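Local coordinates for signal recognition particle 19 kDa protein (Pyrococcus furiosus, PDB 3DLU), which probably binds 7S RNA directly and mediates binding of SRP54 in the archaeal signal recognition particle, which targets nascent membrane proteins to the cytoplasmic membrane, at residues R25-E30 with L87-I92; P32-I37 with G71-E76. One frame throughout, in Å; residues are numbered along the deposited sequence.

Contact 1 and contact 2 adjoin through Ile92 in one continuous core, their centres about 13 Å apart. Contact 2 is nested within the loop of chain that contact 1 closes. Ile92, which meets Val29 in contact 1, also reaches helix 34-43 and the loop residue just before it: its CD1 lies 3.9 Å from Ile37 CG1 and 4.1 Å from Pro32 CB, and its CG1 is 3.8 Å from Glu36 O. Arg96, one turn further along helix 81-100, has polar partners in both contacts. Ile92 joins the loop of contact 1 to helix 34-43, which in turn packs on strand 68-76 in contact 2.

Contact 1: R25-E30 with L87-I92; sequences RSIAVE and LIAQKI
Ala28 and Ala89 bring the backbones closest, CA to CA 5.5 Å, where the loop 25-30 passes along one side of helix 81-100 at residues 87-92. The loop changes form here: residues 25-27 have helical backbone angles, whereas Ala28 and Val29 are extended. No hydrogen bond joins the two segments directly, and the meeting is made by small and branched apolar groups. The methyl of Ala89 points at the loop and sits 3.2 Å from Ile27 O, a tight approach of CB to a carbonyl oxygen. Beside it comes the short branch of Ile27, with CG2 at 3.9 Å from Ala89 CB; this methyl is anti to the backbone N. Ala28 turns its own methyl away from the helix, onto Ser13, Arg21 and Val23, and so links the contact to the earlier part of the same long loop. In the SRP19 fold, an antiparallel sheet with two helices on one face, this loop between strand 3-6 and helix 34-43 flanks the C-terminal helix 81-100. Val29 divides its two methyls over that helix. CG1 lies 3.5 Å from Ala89 O, and CG2 meets Ile92 CG2 at 4.0 Å, the two side chains crossing at about a right angle. Gln90 approaches the loop from the flank, its CG anti to the backbone N (chi1 -174°). Its OE1 shares the NH1 of Arg93 with Ile27 O, while Arg93 NH2 donates to Ala28 O and Arg96, later in the same helix, bonds to Glu30 O. Backbone bonds from Val29 to Leu11 and Ser13 fasten the extended part of the loop to the chain that follows strand 3-6.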
# COMPACT_ATOMS: atom_id res chain seq x y z
N ARG A 25 26.65 9.74 2.34
CA ARG A 25 25.81 10.63 3.12
C ARG A 25 25.69 12.03 2.52
O ARG A 25 24.62 12.62 2.57
CB ARG A 25 26.30 10.71 4.57
CG ARG A 25 25.29 11.36 5.50
CD ARG A 25 25.84 11.46 6.93
NE ARG A 25 26.96 12.39 6.97
CZ ARG A 25 27.40 12.99 8.07
NH1 ARG A 25 26.80 12.76 9.24
NH2 ARG A 25 28.42 13.83 8.00
N SER A 26 26.79 12.57 1.98
CA SER A 26 26.75 13.91 1.38
C SER A 26 25.92 13.99 0.09
O SER A 26 25.40 15.06 -0.26
CB SER A 26 28.17 14.43 1.14
OG SER A 26 28.85 13.57 0.25
N ILE A 27 25.77 12.86 -0.62
CA ILE A 27 24.91 12.83 -1.80
C ILE A 27 23.44 12.65 -1.39
O ILE A 27 22.55 13.34 -1.90
CB ILE A 27 25.35 11.75 -2.80
CG1 ILE A 27 26.74 12.09 -3.37
CG2 ILE A 27 24.34 11.61 -3.96
CD1 ILE A 27 27.43 10.90 -4.01
N ALA A 28 23.21 11.72 -0.46
CA ALA A 28 21.90 11.53 0.15
C ALA A 28 21.34 12.85 0.67
O ALA A 28 22.11 13.78 0.99
CB ALA A 28 22.01 10.52 1.31
N VAL A 29 20.02 12.93 0.75
CA VAL A 29 19.32 14.10 1.29
C VAL A 29 18.49 13.70 2.50
O VAL A 29 18.19 12.51 2.68
CB VAL A 29 18.41 14.78 0.25
CG1 VAL A 29 19.23 15.32 -0.93
CG2 VAL A 29 17.29 13.80 -0.20
N GLU A 30 18.13 14.67 3.33
CA GLU A 30 17.34 14.35 4.51
C GLU A 30 15.89 14.01 4.14
O GLU A 30 15.24 14.76 3.43
CB GLU A 30 17.36 15.50 5.53
N LEU A 87 21.92 10.27 -8.83
CA LEU A 87 21.34 11.30 -9.69
C LEU A 87 20.05 11.83 -9.07
O LEU A 87 19.79 13.04 -9.09
CB LEU A 87 21.05 10.75 -11.08
CG LEU A 87 22.27 10.48 -11.95
CD1 LEU A 87 21.86 9.61 -13.14
CD2 LEU A 87 22.85 11.81 -12.42
N ILE A 88 19.24 10.92 -8.55
CA ILE A 88 17.97 11.29 -7.95
C ILE A 88 18.18 12.15 -6.70
O ILE A 88 17.54 13.20 -6.55
CB ILE A 88 17.14 10.04 -7.59
CG1 ILE A 88 16.58 9.43 -8.87
CG2 ILE A 88 15.99 10.39 -6.64
CD1 ILE A 88 15.93 8.06 -8.66
N ALA A 89 19.10 11.72 -5.84
CA ALA A 89 19.40 12.47 -4.62
C ALA A 89 19.86 13.89 -4.95
O ALA A 89 19.36 14.88 -4.36
CB ALA A 89 20.47 11.73 -3.79
N GLN A 90 20.78 14.01 -5.89
CA GLN A 90 21.32 15.32 -6.23
C GLN A 90 20.27 16.21 -6.90
O GLN A 90 20.25 17.42 -6.69
CB GLN A 90 22.60 15.20 -7.07
CG GLN A 90 23.31 16.53 -7.35
CD GLN A 90 23.71 17.32 -6.09
OE1 GLN A 90 23.74 16.78 -4.99
NE2 GLN A 90 24.04 18.59 -6.28
N LYS A 91 19.36 15.60 -7.65
CA LYS A 91 18.26 16.35 -8.24
C LYS A 91 17.30 16.87 -7.17
O LYS A 91 16.80 18.00 -7.25
CB LYS A 91 17.52 15.48 -9.26
CG LYS A 91 16.31 16.14 -9.88
CD LYS A 91 16.70 17.34 -10.73
CE LYS A 91 17.82 16.98 -11.69
NZ LYS A 91 18.05 18.10 -12.65
N ILE A 92 17.03 16.05 -6.15
CA ILE A 92 16.17 16.48 -5.05
C ILE A 92 16.82 17.65 -4.29
O ILE A 92 16.14 18.61 -3.92
CB ILE A 92 15.84 15.32 -4.10
CG1 ILE A 92 14.98 14.27 -4.81
CG2 ILE A 92 15.12 15.85 -2.85
CD1 ILE A 92 14.69 13.03 -3.94

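Contact 2: P32-I37 with G71-E76; sequences PRVEEI and GMIVLE
Apolar contacts carry the meeting of Val34 and Ile37, one turn apart on a helix, with Gly71 and Ile73 of a strand. Ile73 pushes its CD1 toward the helix: it lies 3.7 Å from Ile37 CG2, the methyl anti to that residue's backbone N, and 4.0 Å from Ile37 CD1. Val34 and Ile73 run past each other in opposite directions, Val34 CG1 standing 4.1 Å from Ile73 CG1. The other valine methyl, CG2, rests 3.9 Å from Gly71 CA; a CB on that residue would collide with it. Replacing Ile73 with an alanine would probably open a gap beneath Val34 and Ile37 and leave the helix less firmly seated on the strand. Polar bonds lie within the helix start. Arg33 is the N-cap, and its N donates to the anti lone pair of Glu36 OE1 at 2.9 Å (166°), one half of a capping box. Arg33 NE reaches the same oxygen in a weak, salt-bridging bond, and Arg96 forms a second salt bridge there. On the other side of the sheet, Met72 packs on Trp7 of a second subunit. Helix 34-43 covers the central strand of the antiparallel sheet in the beta-alpha-beta-beta-alpha fold of SRP19.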
# COMPACT_ATOMS: atom_id res chain seq x y z
N PRO A 32 14.01 12.02 2.07
CA PRO A 32 13.48 12.21 0.71
C PRO A 32 12.07 11.66 0.68
O PRO A 32 11.87 10.55 1.16
CB PRO A 32 14.38 11.33 -0.17
CG PRO A 32 15.17 10.49 0.73
CD PRO A 32 15.08 11.01 2.14
N ARG A 33 11.13 12.43 0.15
CA ARG A 33 9.74 11.99 0.07
C ARG A 33 9.50 11.22 -1.22
O ARG A 33 10.18 11.43 -2.23
CB ARG A 33 8.80 13.20 0.14
CG ARG A 33 8.85 13.91 1.49
CD ARG A 33 8.01 15.17 1.47
NE ARG A 33 8.53 16.14 0.51
CZ ARG A 33 8.03 17.36 0.32
NH1 ARG A 33 6.99 17.77 1.04
NH2 ARG A 33 8.58 18.17 -0.58
N VAL A 34 8.53 10.31 -1.19
CA VAL A 34 8.20 9.55 -2.39
C VAL A 34 7.93 10.48 -3.58
O VAL A 34 8.40 10.24 -4.69
CB VAL A 34 6.99 8.62 -2.16
CG1 VAL A 34 6.46 8.10 -3.49
CG2 VAL A 34 7.37 7.46 -1.24
N GLU A 35 7.17 11.54 -3.34
CA GLU A 35 6.81 12.49 -4.40
C GLU A 35 8.03 13.23 -4.93
O GLU A 35 8.10 13.58 -6.10
CB GLU A 35 5.76 13.49 -3.90
N GLU A 36 9.01 13.46 -4.06
CA GLU A 36 10.24 14.12 -4.50
C GLU A 36 11.04 13.20 -5.42
O GLU A 36 11.64 13.65 -6.40
CB GLU A 36 11.09 14.54 -3.30
CG GLU A 36 10.55 15.74 -2.53
CD GLU A 36 11.44 16.11 -1.36
OE1 GLU A 36 11.70 15.23 -0.51
OE2 GLU A 36 11.91 17.27 -1.29
N ILE A 37 11.09 11.92 -5.06
CA ILE A 37 11.76 10.92 -5.88
C ILE A 37 11.08 10.81 -7.24
O ILE A 37 11.75 10.71 -8.27
CB ILE A 37 11.78 9.58 -5.14
CG1 ILE A 37 12.68 9.72 -3.90
CG2 ILE A 37 12.26 8.45 -6.05
CD1 ILE A 37 12.52 8.59 -2.88
N GLY A 71 7.04 3.94 1.68
CA GLY A 71 6.77 3.86 0.26
C GLY A 71 7.84 3.21 -0.58
O GLY A 71 8.88 2.78 -0.07
N MET A 72 7.58 3.14 -1.88
CA MET A 72 8.53 2.59 -2.84
C MET A 72 8.15 3.03 -4.23
O MET A 72 6.98 3.36 -4.50
CB MET A 72 8.59 1.06 -2.78
CG MET A 72 7.33 0.35 -3.28
SD MET A 72 7.28 -0.05 -5.05
CE MET A 72 7.84 -1.79 -5.05
N ILE A 73 9.13 3.06 -5.11
CA ILE A 73 8.92 3.48 -6.49
C ILE A 73 9.58 2.45 -7.37
O ILE A 73 10.71 2.05 -7.10
CB ILE A 73 9.56 4.87 -6.79
CG1 ILE A 73 9.09 5.95 -5.82
CG2 ILE A 73 9.25 5.28 -8.22
CD1 ILE A 73 9.90 6.04 -4.53
N VAL A 74 8.89 2.01 -8.41
CA VAL A 74 9.52 1.19 -9.42
C VAL A 74 9.78 2.12 -10.60
O VAL A 74 8.89 2.83 -11.04
CB VAL A 74 8.59 0.04 -9.87
CG1 VAL A 74 9.25 -0.75 -10.98
CG2 VAL A 74 8.27 -0.88 -8.67
N LEU A 75 11.03 2.10 -11.07
CA LEU A 75 11.50 2.98 -12.13
C LEU A 75 12.24 2.21 -13.24
O LEU A 75 12.71 1.10 -13.02
CB LEU A 75 12.47 4.02 -11.55
CG LEU A 75 11.95 5.04 -10.54
CD1 LEU A 75 13.11 5.88 -10.00
CD2 LEU A 75 10.88 5.93 -11.17
N GLU A 76 12.32 2.81 -14.43
CA GLU A 76 13.23 2.32 -15.46
C GLU A 76 14.22 3.43 -15.77
O GLU A 76 13.82 4.58 -15.92
CB GLU A 76 12.46 1.94 -16.72
CG GLU A 76 11.78 0.60 -16.60
CD GLU A 76 10.93 0.25 -17.82
OE1 GLU A 76 10.59 1.16 -18.60
OE2 GLU A 76 10.62 -0.94 -17.98